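Local coordinates for protein inactive Zymogen C11 Protease (Parabacteroides distasonis, PDB 6MZO) that is the inactive zymogen of a clostripain-like cysteine protease of family C11, which probably cleaves peptide bonds once it has been activated, at residues T14-F19 with D98-E103; N49-T54 with I76-Y81; S83-A88 with T94-K99; Y109-W114 with S148-Y153; M141-L146 with A168-A173. All blocks are in the same frame, centred on the assembly; numbering follows the deposited sequence.

Contact 1 (T14-F19 with D98-E103)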
# COMPACT_ATOMS: atom_id res chain seq x y z
N THR A 14 18.42 -2.81 -5.31
CA THR A 14 18.42 -1.44 -4.85
C THR A 14 17.01 -1.07 -4.40
O THR A 14 16.09 -1.34 -5.13
CB THR A 14 18.83 -0.47 -5.99
OG1 THR A 14 20.24 -0.60 -6.22
CG2 THR A 14 18.53 0.96 -5.70
N VAL A 15 16.87 -0.63 -3.17
CA VAL A 15 15.53 -0.20 -2.67
C VAL A 15 15.52 1.32 -2.43
O VAL A 15 16.44 1.91 -1.86
CB VAL A 15 15.25 -0.92 -1.33
CG1 VAL A 15 13.90 -0.40 -0.71
CG2 VAL A 15 15.13 -2.46 -1.53
N LEU A 16 14.45 1.96 -2.91
CA LEU A 16 14.14 3.37 -2.68
C LEU A 16 12.97 3.43 -1.70
O LEU A 16 11.94 2.78 -1.92
CB LEU A 16 13.74 4.08 -4.01
CG LEU A 16 13.08 5.46 -3.76
CD1 LEU A 16 14.16 6.41 -3.20
CD2 LEU A 16 12.54 5.93 -5.15
N ILE A 17 13.21 4.16 -0.60
CA ILE A 17 12.11 4.49 0.34
C ILE A 17 11.81 5.97 0.15
O ILE A 17 12.68 6.84 0.39
CB ILE A 17 12.51 4.14 1.80
CG1 ILE A 17 13.02 2.69 1.93
CG2 ILE A 17 11.27 4.53 2.72
CD1 ILE A 17 13.27 2.26 3.44
N TYR A 18 10.57 6.25 -0.28
CA TYR A 18 10.17 7.58 -0.69
C TYR A 18 9.11 8.11 0.26
O TYR A 18 8.02 7.52 0.36
CB TYR A 18 9.60 7.50 -2.12
CG TYR A 18 9.25 8.80 -2.78
CD1 TYR A 18 8.05 9.42 -2.52
CD2 TYR A 18 10.11 9.36 -3.70
CE1 TYR A 18 7.68 10.64 -3.14
CE2 TYR A 18 9.80 10.54 -4.33
CZ TYR A 18 8.56 11.19 -4.04
OH TYR A 18 8.24 12.36 -4.71
N PHE A 19 9.50 9.14 1.02
CA PHE A 19 8.58 9.74 1.99
C PHE A 19 7.95 10.97 1.40
O PHE A 19 8.59 12.02 1.30
CB PHE A 19 9.33 10.11 3.29
CG PHE A 19 9.82 8.94 4.09
CD1 PHE A 19 8.99 8.39 5.04
CD2 PHE A 19 11.12 8.38 3.95
CE1 PHE A 19 9.40 7.33 5.79
CE2 PHE A 19 11.54 7.32 4.70
CZ PHE A 19 10.68 6.75 5.64
N ASP A 98 14.21 7.18 -11.54
CA ASP A 98 15.16 7.11 -12.63
C ASP A 98 16.56 7.38 -12.15
O ASP A 98 17.52 6.71 -12.60
CB ASP A 98 14.80 8.14 -13.74
CG ASP A 98 13.56 7.75 -14.49
OD1 ASP A 98 13.15 6.59 -14.45
OD2 ASP A 98 12.97 8.63 -15.15
N LYS A 99 16.70 8.40 -11.30
CA LYS A 99 18.04 8.73 -10.80
C LYS A 99 18.64 7.57 -9.99
O LYS A 99 19.81 7.19 -10.15
CB LYS A 99 18.00 10.03 -9.97
CG LYS A 99 19.31 10.29 -9.27
CD LYS A 99 19.43 11.69 -8.70
CE LYS A 99 20.89 11.95 -8.23
NZ LYS A 99 21.76 12.20 -9.41
N VAL A 100 17.82 6.98 -9.12
CA VAL A 100 18.33 5.89 -8.32
C VAL A 100 18.74 4.70 -9.18
O VAL A 100 19.75 4.07 -8.90
CB VAL A 100 17.24 5.52 -7.30
CG1 VAL A 100 17.52 4.17 -6.66
CG2 VAL A 100 17.12 6.66 -6.28
N GLN A 101 17.95 4.36 -10.20
CA GLN A 101 18.25 3.20 -11.04
C GLN A 101 19.50 3.47 -11.86
O GLN A 101 20.33 2.56 -12.07
CB GLN A 101 17.08 2.85 -11.96
CG GLN A 101 15.91 2.24 -11.22
CD GLN A 101 14.80 1.73 -12.13
OE1 GLN A 101 14.55 2.32 -13.17
NE2 GLN A 101 14.14 0.63 -11.73
N LYS A 102 19.67 4.72 -12.29
CA LYS A 102 20.85 5.08 -13.07
C LYS A 102 22.13 5.04 -12.22
O LYS A 102 23.20 4.59 -12.69
CB LYS A 102 20.63 6.45 -13.69
N GLU A 103 22.07 5.48 -10.98
CA GLU A 103 23.28 5.60 -10.17
C GLU A 103 23.54 4.38 -9.30
O GLU A 103 24.70 4.12 -8.91
CB GLU A 103 23.24 6.85 -9.31
CG GLU A 103 22.96 8.07 -10.15
CD GLU A 103 23.13 9.40 -9.43
OE1 GLU A 103 23.34 9.42 -8.19
OE2 GLU A 103 23.04 10.45 -10.11
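Thr14 sets its methyl CG2 opposite the backbone N (OG1 at chi1 -73°), and Val100 does the same with CG1 at chi1 165°. These torsions bring the two methyls together in the gap between strand and helix. Thr14 CG2 lies 3.5 Å from Val100 CG1, closer than two carbons usually pack. The two side chains cross at a slant, with one methyl of each doing the touching. The second branch of Val100 serves Leu16: Val100 CG2 is 4.3 Å from Leu16 CD1, a looser apolar contact. One valine therefore spans two strand residues whose side chains leave on the same face. No hydrogen bond joins the two segments. The polar branch of Thr14 is used elsewhere. OG1 is hydrogen-bonded to Tyr104 O, just past the helix, and to Asn49 ND2. These bonds probably hold the rotation of the side chain, and with it the place of the methyl. All three touching residues are buried. Strand 14-19 runs in the sheet between strands 49-54 and 109-115. Helix 90-103 covers the face with Thr14 and Leu16, while Ile17 and Phe19 pack on helix 26-43 on the other face.

Contact 2 (N49-T54 with I76-Y81)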
# COMPACT_ATOMS: atom_id res chain seq x y z
N ASN A 49 21.73 -1.76 -2.13
CA ASN A 49 21.81 -0.29 -1.97
C ASN A 49 20.54 0.24 -1.39
O ASN A 49 19.48 -0.15 -1.86
CB ASN A 49 22.06 0.38 -3.32
CG ASN A 49 23.29 -0.12 -3.98
OD1 ASN A 49 24.40 -0.00 -3.43
ND2 ASN A 49 23.11 -0.75 -5.19
N LEU A 50 20.63 1.13 -0.40
CA LEU A 50 19.40 1.68 0.21
C LEU A 50 19.42 3.21 -0.04
O LEU A 50 20.33 3.89 0.45
CB LEU A 50 19.36 1.42 1.69
CG LEU A 50 18.07 1.96 2.37
CD1 LEU A 50 16.70 1.38 1.85
CD2 LEU A 50 18.26 1.74 3.84
N LEU A 51 18.41 3.72 -0.76
CA LEU A 51 18.27 5.12 -1.07
C LEU A 51 16.98 5.62 -0.43
O LEU A 51 15.97 4.90 -0.40
CB LEU A 51 18.18 5.30 -2.58
CG LEU A 51 19.52 5.27 -3.37
CD1 LEU A 51 20.26 6.57 -3.03
CD2 LEU A 51 20.38 4.07 -3.12
N ILE A 52 17.03 6.84 0.12
CA ILE A 52 15.86 7.49 0.79
C ILE A 52 15.61 8.83 0.16
O ILE A 52 16.58 9.59 -0.10
CB ILE A 52 16.14 7.75 2.28
CG1 ILE A 52 16.84 6.58 2.95
CG2 ILE A 52 14.87 8.15 3.04
CD1 ILE A 52 15.97 5.30 3.10
N TYR A 53 14.34 9.16 -0.03
CA TYR A 53 13.96 10.51 -0.48
C TYR A 53 13.09 11.05 0.60
O TYR A 53 12.11 10.35 1.05
CB TYR A 53 13.20 10.47 -1.79
CG TYR A 53 12.63 11.81 -2.20
CD1 TYR A 53 13.38 12.70 -2.97
CD2 TYR A 53 11.30 12.16 -1.86
CE1 TYR A 53 12.85 13.94 -3.36
CE2 TYR A 53 10.79 13.40 -2.21
CZ TYR A 53 11.56 14.26 -2.97
OH TYR A 53 10.98 15.44 -3.35
N THR A 54 13.40 12.25 1.06
CA THR A 54 12.50 12.92 1.99
C THR A 54 12.17 14.31 1.53
O THR A 54 12.96 14.97 0.80
CB THR A 54 13.09 13.03 3.41
OG1 THR A 54 14.26 13.87 3.37
CG2 THR A 54 13.47 11.66 4.01
N ILE A 76 24.82 9.59 3.10
CA ILE A 76 25.47 10.30 2.00
C ILE A 76 24.40 11.07 1.27
O ILE A 76 23.65 10.44 0.49
CB ILE A 76 26.19 9.32 1.00
CG1 ILE A 76 27.33 8.55 1.70
CG2 ILE A 76 26.78 10.03 -0.21
CD1 ILE A 76 27.79 7.33 0.93
N VAL A 77 24.34 12.41 1.51
CA VAL A 77 23.26 13.25 0.93
C VAL A 77 23.67 13.50 -0.47
O VAL A 77 24.64 14.27 -0.70
CB VAL A 77 23.01 14.60 1.69
CG1 VAL A 77 21.97 15.51 0.94
CG2 VAL A 77 22.51 14.37 3.12
N LEU A 78 23.02 12.80 -1.40
CA LEU A 78 23.33 12.85 -2.82
C LEU A 78 22.89 14.11 -3.54
O LEU A 78 23.71 14.82 -4.16
CB LEU A 78 22.69 11.70 -3.54
CG LEU A 78 23.16 10.37 -2.96
CD1 LEU A 78 22.46 9.23 -3.68
CD2 LEU A 78 24.68 10.22 -3.16
N GLU A 79 21.59 14.36 -3.52
CA GLU A 79 21.13 15.56 -4.18
C GLU A 79 20.17 16.29 -3.29
O GLU A 79 19.34 15.67 -2.60
CB GLU A 79 20.50 15.23 -5.52
CG GLU A 79 20.09 16.49 -6.28
CD GLU A 79 19.94 16.24 -7.76
OE1 GLU A 79 19.73 15.07 -8.14
OE2 GLU A 79 20.06 17.22 -8.53
N THR A 80 20.25 17.61 -3.30
CA THR A 80 19.31 18.41 -2.54
C THR A 80 18.55 19.22 -3.59
O THR A 80 19.16 19.95 -4.36
CB THR A 80 20.02 19.30 -1.53
OG1 THR A 80 20.64 18.51 -0.53
CG2 THR A 80 19.06 20.28 -0.85
N TYR A 81 17.23 19.07 -3.64
CA TYR A 81 16.45 19.61 -4.75
C TYR A 81 15.93 21.01 -4.44
O TYR A 81 16.00 21.42 -3.29
CB TYR A 81 15.30 18.66 -5.08
CG TYR A 81 15.82 17.35 -5.63
CD1 TYR A 81 16.10 17.22 -6.98
CD2 TYR A 81 15.99 16.25 -4.79
CE1 TYR A 81 16.57 16.03 -7.50
CE2 TYR A 81 16.42 15.07 -5.28
CZ TYR A 81 16.74 14.97 -6.65
OH TYR A 81 17.20 13.78 -7.21
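The side chains of Tyr53 and Tyr81 cross at a slant; Tyr81 CD2 lies at the edge of the Tyr53 ring, near its plane, 4.2 Å from Tyr53 CE1. One face of the Tyr81 ring carries Glu79 CG from its own segment, 3.7 Å above the plane and shifted toward the rim. Strands 49-54 and 72-80 are not direct neighbours. Strand 62-69 lies between them in the mixed sheet, so these side chains meet across it. A classic beta bulge occurs in strand 72-80, where Leu78 and Glu79 both face Leu63. Leu78 has a psi of -60° there, far from the extended value of a regular strand. The Tyr53 ring also stacks with Tyr18 of the neighbouring strand. Helix 90-103 packs on the two tyrosines: Ile96 touches both, and Gln95 and Lys99 touch Tyr81. No hydrogen bond links the two segments directly. The second touching pair is aliphatic. Leu51 and Leu78 cross at about a right angle, and each offers a single methyl. Leu51 CG is placed opposite the carbonyl carbon (chi1 -80°), which swings the branch toward the bulge. Leu51 CD1 and Leu78 CD1 are 3.5 Å apart.

Contact 3 (S83-A88 with T94-K99)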
# COMPACT_ATOMS: atom_id res chain seq x y z
N SER A 83 13.16 23.90 -3.69
CA SER A 83 12.01 23.64 -2.82
C SER A 83 10.69 23.70 -3.61
O SER A 83 9.64 23.33 -3.08
CB SER A 83 11.96 24.61 -1.64
OG SER A 83 10.79 24.38 -0.87
N ASN A 84 10.75 24.12 -4.87
CA ASN A 84 9.54 24.03 -5.72
C ASN A 84 9.31 22.64 -6.29
O ASN A 84 8.39 22.43 -7.08
CB ASN A 84 9.59 25.03 -6.87
CG ASN A 84 10.71 24.74 -7.83
OD1 ASN A 84 11.62 23.98 -7.52
ND2 ASN A 84 10.71 25.42 -8.98
N GLN A 85 10.15 21.69 -5.89
CA GLN A 85 9.94 20.34 -6.29
C GLN A 85 8.75 19.86 -5.48
O GLN A 85 8.77 19.91 -4.24
CB GLN A 85 11.18 19.50 -6.03
CG GLN A 85 10.96 18.07 -6.47
CD GLN A 85 12.08 17.12 -6.13
OE1 GLN A 85 12.33 16.83 -4.97
NE2 GLN A 85 12.73 16.59 -7.15
N ASN A 86 7.71 19.43 -6.16
CA ASN A 86 6.54 18.87 -5.48
C ASN A 86 6.66 17.37 -5.26
O ASN A 86 6.56 16.59 -6.20
CB ASN A 86 5.28 19.16 -6.28
CG ASN A 86 4.03 18.64 -5.61
OD1 ASN A 86 4.05 18.19 -4.47
ND2 ASN A 86 2.92 18.72 -6.33
N SER A 87 6.85 16.97 -4.01
CA SER A 87 7.09 15.57 -3.76
C SER A 87 5.82 14.74 -3.88
O SER A 87 5.90 13.53 -4.02
CB SER A 87 7.72 15.38 -2.38
OG SER A 87 6.79 15.73 -1.36
N ALA A 88 4.64 15.36 -3.87
CA ALA A 88 3.41 14.55 -4.00
C ALA A 88 3.01 14.33 -5.47
O ALA A 88 1.90 13.93 -5.79
CB ALA A 88 2.26 15.18 -3.23
N THR A 94 8.91 9.57 -10.38
CA THR A 94 9.64 8.79 -11.40
C THR A 94 10.98 9.44 -11.74
O THR A 94 11.92 8.75 -12.12
CB THR A 94 8.80 8.57 -12.66
OG1 THR A 94 8.52 9.83 -13.29
CG2 THR A 94 7.46 7.86 -12.28
N GLN A 95 11.09 10.74 -11.52
CA GLN A 95 12.39 11.44 -11.64
C GLN A 95 13.41 10.84 -10.66
O GLN A 95 14.56 10.53 -11.03
CB GLN A 95 12.24 12.92 -11.35
CG GLN A 95 13.59 13.63 -11.34
CD GLN A 95 13.47 15.09 -10.96
OE1 GLN A 95 12.40 15.69 -11.11
NE2 GLN A 95 14.57 15.66 -10.45
N ILE A 96 12.98 10.63 -9.41
CA ILE A 96 13.82 10.09 -8.37
C ILE A 96 14.12 8.61 -8.64
O ILE A 96 15.27 8.17 -8.50
CB ILE A 96 13.14 10.22 -6.98
CG1 ILE A 96 12.92 11.71 -6.62
CG2 ILE A 96 13.97 9.50 -5.92
CD1 ILE A 96 14.22 12.61 -6.61
N ILE A 97 13.10 7.85 -9.05
CA ILE A 97 13.34 6.42 -9.36
C ILE A 97 14.37 6.34 -10.50
O ILE A 97 15.31 5.50 -10.47
CB ILE A 97 12.03 5.71 -9.76
CG1 ILE A 97 11.15 5.53 -8.56
CG2 ILE A 97 12.35 4.32 -10.36
CD1 ILE A 97 9.73 5.19 -8.97
N ASP A 98 14.21 7.18 -11.54
CA ASP A 98 15.16 7.11 -12.63
C ASP A 98 16.56 7.38 -12.15
O ASP A 98 17.52 6.71 -12.60
CB ASP A 98 14.80 8.14 -13.74
CG ASP A 98 13.56 7.75 -14.49
OD1 ASP A 98 13.15 6.59 -14.45
OD2 ASP A 98 12.97 8.63 -15.15
N LYS A 99 16.70 8.40 -11.30
CA LYS A 99 18.04 8.73 -10.80
C LYS A 99 18.64 7.57 -9.99
O LYS A 99 19.81 7.19 -10.15
CB LYS A 99 18.00 10.03 -9.97
CG LYS A 99 19.31 10.29 -9.27
CD LYS A 99 19.43 11.69 -8.70
CE LYS A 99 20.89 11.95 -8.23
NZ LYS A 99 21.76 12.20 -9.41
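Gln85 and Gln95 reach for each other from opposite directions, one from the loop before helix 90-103 and one from the helix itself. Both chains are extended beyond CG, so each amide stands well away from its backbone. The amide planes are turned 69° apart. Gln85 NE2 lies 3.9 Å from Gln95 NE2 and 4.1 Å from Gln95 OE1. Gln85 NE2 also sits 4.3 Å from Ile96 CD1, so an apolar methyl borders the same amide. The oxygen of that amide has its partner elsewhere: Gln85 OE1 is hydrogen-bonded to Tyr53 OH. The loop around Gln85 has its own order. Asn86 OD1 accepts from Ala88 N at 3.0 Å, an Asx turn, with the donor well above the carbonyl plane. Asn86 O bonds to Thr92 OG1, tying the loop to the first part of the helix. Ser87 O accepts from Tyr18 OH, and Ser87 OG pairs with Asp55 OD2. No hydrogen bond crosses between the two glutamines. The closest atoms are two amide nitrogens, both donors, so they meet in van der Waals contact at the edge of the buried Ile96, and Tyr53 probably does more than Gln95 to set the orientation of Gln85.

Contact 4 (Y109-W114 with S148-Y153)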
# COMPACT_ATOMS: atom_id res chain seq x y z
N TYR A 109 14.92 -4.36 -8.08
CA TYR A 109 14.59 -3.11 -7.36
C TYR A 109 13.40 -3.33 -6.42
O TYR A 109 12.54 -4.20 -6.69
CB TYR A 109 14.20 -1.98 -8.33
CG TYR A 109 15.38 -1.78 -9.25
CD1 TYR A 109 16.43 -1.07 -8.81
CD2 TYR A 109 15.41 -2.39 -10.47
CE1 TYR A 109 17.62 -0.89 -9.60
CE2 TYR A 109 16.60 -2.26 -11.27
CZ TYR A 109 17.64 -1.49 -10.82
OH TYR A 109 18.77 -1.36 -11.62
N GLY A 110 13.35 -2.54 -5.35
CA GLY A 110 12.10 -2.51 -4.57
C GLY A 110 11.74 -1.07 -4.25
O GLY A 110 12.61 -0.18 -4.21
N LEU A 111 10.44 -0.85 -3.94
CA LEU A 111 9.96 0.49 -3.73
C LEU A 111 9.11 0.50 -2.43
O LEU A 111 8.25 -0.38 -2.35
CB LEU A 111 9.11 0.96 -4.96
CG LEU A 111 8.62 2.40 -4.77
CD1 LEU A 111 9.69 3.51 -4.72
CD2 LEU A 111 7.65 2.63 -6.00
N VAL A 112 9.43 1.42 -1.52
CA VAL A 112 8.58 1.67 -0.30
C VAL A 112 8.03 3.07 -0.49
O VAL A 112 8.81 4.02 -0.71
CB VAL A 112 9.37 1.64 0.95
CG1 VAL A 112 8.49 1.95 2.15
CG2 VAL A 112 10.06 0.24 1.09
N LEU A 113 6.70 3.20 -0.47
CA LEU A 113 6.07 4.55 -0.66
C LEU A 113 5.38 4.84 0.62
O LEU A 113 4.52 4.05 1.06
CB LEU A 113 5.07 4.53 -1.78
CG LEU A 113 5.60 4.26 -3.15
CD1 LEU A 113 4.39 4.32 -4.18
CD2 LEU A 113 6.67 5.27 -3.44
N TRP A 114 5.80 5.88 1.29
CA TRP A 114 5.24 6.23 2.56
C TRP A 114 4.36 7.46 2.38
O TRP A 114 4.85 8.50 1.87
CB TRP A 114 6.36 6.57 3.56
CG TRP A 114 5.93 6.79 4.99
CD1 TRP A 114 5.95 5.87 6.01
CD2 TRP A 114 5.45 8.01 5.56
NE1 TRP A 114 5.50 6.45 7.16
CE2 TRP A 114 5.18 7.75 6.91
CE3 TRP A 114 5.20 9.27 5.05
CZ2 TRP A 114 4.68 8.72 7.76
CZ3 TRP A 114 4.71 10.25 5.91
CH2 TRP A 114 4.46 9.96 7.23
N SER A 148 -0.12 4.53 -13.59
CA SER A 148 0.38 4.87 -14.90
C SER A 148 1.86 5.24 -14.83
O SER A 148 2.67 4.80 -15.65
CB SER A 148 -0.48 5.99 -15.53
OG SER A 148 0.08 6.32 -16.78
N ALA A 149 2.22 6.02 -13.81
CA ALA A 149 3.59 6.52 -13.69
C ALA A 149 4.56 5.37 -13.45
O ALA A 149 5.65 5.38 -14.03
CB ALA A 149 3.68 7.52 -12.56
N LEU A 150 4.13 4.37 -12.67
CA LEU A 150 5.04 3.27 -12.30
C LEU A 150 4.97 2.13 -13.31
O LEU A 150 5.81 1.22 -13.28
CB LEU A 150 4.72 2.73 -10.88
CG LEU A 150 4.92 3.72 -9.72
CD1 LEU A 150 4.72 3.02 -8.32
CD2 LEU A 150 6.34 4.30 -9.88
N SER A 151 4.06 2.21 -14.28
CA SER A 151 3.91 1.07 -15.20
C SER A 151 5.18 0.80 -16.04
O SER A 151 5.35 -0.34 -16.49
CB SER A 151 2.70 1.26 -16.12
OG SER A 151 2.99 2.27 -17.06
N LYS A 152 6.07 1.79 -16.22
CA LYS A 152 7.32 1.61 -16.96
C LYS A 152 8.45 0.89 -16.19
O LYS A 152 9.56 0.70 -16.73
CB LYS A 152 7.86 2.97 -17.40
CG LYS A 152 8.19 3.94 -16.23
CD LYS A 152 8.60 5.36 -16.76
CE LYS A 152 7.98 6.49 -15.89
NZ LYS A 152 6.51 6.74 -16.17
N TYR A 153 8.20 0.59 -14.92
CA TYR A 153 9.20 -0.11 -14.10
C TYR A 153 8.86 -1.54 -13.81
O TYR A 153 7.74 -1.99 -14.02
CB TYR A 153 9.39 0.59 -12.75
CG TYR A 153 9.73 2.04 -12.91
CD1 TYR A 153 10.96 2.41 -13.42
CD2 TYR A 153 8.84 3.02 -12.50
CE1 TYR A 153 11.30 3.75 -13.59
CE2 TYR A 153 9.16 4.36 -12.65
CZ TYR A 153 10.39 4.72 -13.19
OH TYR A 153 10.68 6.05 -13.33
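Leu111 and Leu150 stand with their CA atoms 10.3 Å apart, strand against helix, so the space between the backbones is bridged by side chains. The two leucines reach toward each other tip to tip. Leu111 CD2 and Leu150 CD1 meet at 3.8 Å. Leu111 has CG opposite its backbone N (chi1 -179°), which carries the branch out from the sheet toward the helix. The same methyl, Leu150 CD1, also approaches Leu113 CD1 at 4.4 Å. All three leucines are buried, and no hydrogen bond joins the segments. Beyond Leu150 the chain makes a type I turn, with Tyr153 N bonded to Leu150 O at 3.0 Å. Ser148 O takes two bonds from one residue, Ser151 N and Ser151 OG, which arrive on the same face of its plane. Lys152 folds back so that NZ donates to Ala149 O at 2.7 Å, in the carbonyl plane and on a lone pair. Lys152 CG then lies 3.7 Å above the centre of the Tyr153 ring. Tyr153 OH bonds to Asp98 OD1, tying this turn to helix 90-103. Strands 109-115 and 155-162 are parallel neighbours, and helix 143-150 lies in the connection between them. This is a beta-alpha-beta crossover, as expected of the caspase-like alpha/beta fold of clan CD peptidases.

Contact 5 (M141-L146 with A168-A173)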
# COMPACT_ATOMS: atom_id res chain seq x y z
N MET A 141 -1.29 9.59 -4.18
CA MET A 141 -1.50 8.15 -4.28
C MET A 141 -2.81 7.80 -4.96
O MET A 141 -3.26 6.65 -4.88
CB MET A 141 -1.40 7.48 -2.90
CG MET A 141 0.06 7.22 -2.56
SD MET A 141 0.14 5.79 -1.55
CE MET A 141 1.84 5.89 -1.03
N GLU A 142 -3.37 8.79 -5.65
CA GLU A 142 -4.43 8.58 -6.65
C GLU A 142 -4.06 7.43 -7.58
O GLU A 142 -3.05 7.47 -8.30
CB GLU A 142 -4.67 9.85 -7.47
N ILE A 143 -4.90 6.42 -7.58
CA ILE A 143 -4.52 5.15 -8.14
C ILE A 143 -4.20 5.22 -9.66
O ILE A 143 -3.12 4.77 -10.09
CB ILE A 143 -5.63 4.13 -7.75
CG1 ILE A 143 -5.50 2.84 -8.53
CG2 ILE A 143 -7.03 4.79 -7.86
CD1 ILE A 143 -6.50 1.72 -8.03
N ASN A 144 -5.04 5.88 -10.49
CA ASN A 144 -4.72 5.82 -11.93
C ASN A 144 -3.40 6.52 -12.32
O ASN A 144 -2.65 5.99 -13.15
CB ASN A 144 -5.83 6.39 -12.78
CG ASN A 144 -7.06 5.48 -12.84
OD1 ASN A 144 -7.16 4.50 -12.14
ND2 ASN A 144 -8.04 5.87 -13.64
N ASP A 145 -3.11 7.70 -11.74
CA ASP A 145 -1.90 8.43 -12.12
C ASP A 145 -0.68 7.69 -11.60
O ASP A 145 0.32 7.54 -12.32
CB ASP A 145 -1.89 9.84 -11.58
CG ASP A 145 -2.87 10.72 -12.29
OD1 ASP A 145 -3.25 10.37 -13.44
OD2 ASP A 145 -3.27 11.76 -11.71
N LEU A 146 -0.78 7.20 -10.37
CA LEU A 146 0.37 6.49 -9.80
C LEU A 146 0.70 5.18 -10.56
O LEU A 146 1.87 4.88 -10.81
CB LEU A 146 0.16 6.20 -8.30
CG LEU A 146 1.34 5.59 -7.52
CD1 LEU A 146 2.58 6.47 -7.59
CD2 LEU A 146 0.95 5.36 -6.09
N ALA A 168 -8.52 -4.75 -3.80
CA ALA A 168 -8.44 -5.37 -5.10
C ALA A 168 -8.06 -4.37 -6.13
O ALA A 168 -7.31 -4.67 -7.08
CB ALA A 168 -9.73 -6.02 -5.47
N GLU A 169 -8.65 -3.18 -6.02
CA GLU A 169 -8.45 -2.21 -7.07
C GLU A 169 -7.00 -1.78 -7.24
O GLU A 169 -6.53 -1.59 -8.38
CB GLU A 169 -9.28 -0.95 -6.79
CG GLU A 169 -10.83 -1.16 -6.76
CD GLU A 169 -11.35 -1.59 -5.36
OE1 GLU A 169 -10.57 -2.00 -4.51
OE2 GLU A 169 -12.58 -1.51 -5.22
N VAL A 170 -6.34 -1.60 -6.11
CA VAL A 170 -4.89 -1.28 -6.12
C VAL A 170 -4.05 -2.46 -6.53
O VAL A 170 -3.08 -2.36 -7.36
CB VAL A 170 -4.45 -0.72 -4.71
CG1 VAL A 170 -2.90 -0.73 -4.56
CG2 VAL A 170 -5.10 0.63 -4.46
N ALA A 171 -4.31 -3.63 -5.92
CA ALA A 171 -3.48 -4.78 -6.31
C ALA A 171 -3.62 -5.02 -7.84
O ALA A 171 -2.62 -5.40 -8.55
CB ALA A 171 -3.92 -6.02 -5.53
N TYR A 172 -4.82 -4.80 -8.37
CA TYR A 172 -5.01 -5.03 -9.79
C TYR A 172 -4.27 -3.97 -10.61
O TYR A 172 -3.58 -4.28 -11.63
CB TYR A 172 -6.50 -5.01 -10.15
CG TYR A 172 -6.80 -5.45 -11.55
CD1 TYR A 172 -6.62 -6.78 -11.93
CD2 TYR A 172 -7.39 -4.60 -12.46
CE1 TYR A 172 -6.99 -7.21 -13.21
CE2 TYR A 172 -7.74 -5.00 -13.81
CZ TYR A 172 -7.55 -6.34 -14.11
OH TYR A 172 -7.90 -6.71 -15.36
N ALA A 173 -4.38 -2.72 -10.18
CA ALA A 173 -3.78 -1.60 -10.97
C ALA A 173 -2.26 -1.74 -11.06
O ALA A 173 -1.68 -1.31 -12.10
CB ALA A 173 -4.11 -0.25 -10.36
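Ile143 leaves helix 143-150 with CB directed at helix 168-173. From CB the chain divides. CG2 takes the crowded position between the backbone N and the carbonyl carbon. CG1 stands opposite the N (chi1 167°) and carries the contact. Ile143 CG1 lies 3.9 Å from Ala173 CB. The chain stays extended at chi2 173°, so CD1 runs on to the backbone of the other helix. There Ile143 CD1 comes within 3.3 Å of Glu169 O and 3.8 Å of Val170 N. Side chains close round the same methyl: Ile143 CD1 is 4.0 Å from Glu169 CB and 4.0 Å from Val170 CG2. Ile143 CD1 is also 3.9 Å from Ala173 CB. The two helices belong to successive beta-alpha-beta units of the sheet. Helix 143-150 lies between parallel strands 109-115 and 155-162, and helix 168-173 between 155-162 and 178-183. Glu142 holds the N-cap position just before Ile143. Its side chain is not modelled beyond CB. Glu169 O is not idle, since it accepts the helical bond from Ala173 N at 3.0 Å. Leu350 also touches Ile143, and Trp120 touches Val170. The Glu169 carboxylate turns from Ile143, and OE2 is hydrogen-bonded to Tyr347 OH and Tyr334 N.

How the contacts relate
Contacts 1, 2 and 4 all reach the nine-stranded mixed sheet, through neighbouring strands 49-54, 14-19 and 109-115. Contacts 1 and 3 share helix 90-103, and contacts 4 and 5 share helix 143-150. Along the chain, contact 2 is nested in the loop closed by contact 1. Contact 3 opens after contact 2 closes, and contact 4 after both 1 and 3. Contacts 4 and 5 have alternating segments. Contacts 1 and 2 have centres about 8 Å apart, and contacts 2 and 5 about 26 Å. Contacts 1 to 4 lie on one side of the chain's centre and tie helices, a loop and an outer strand to one part of the sheet; contact 5 links helix 143-150 to helix 168-173.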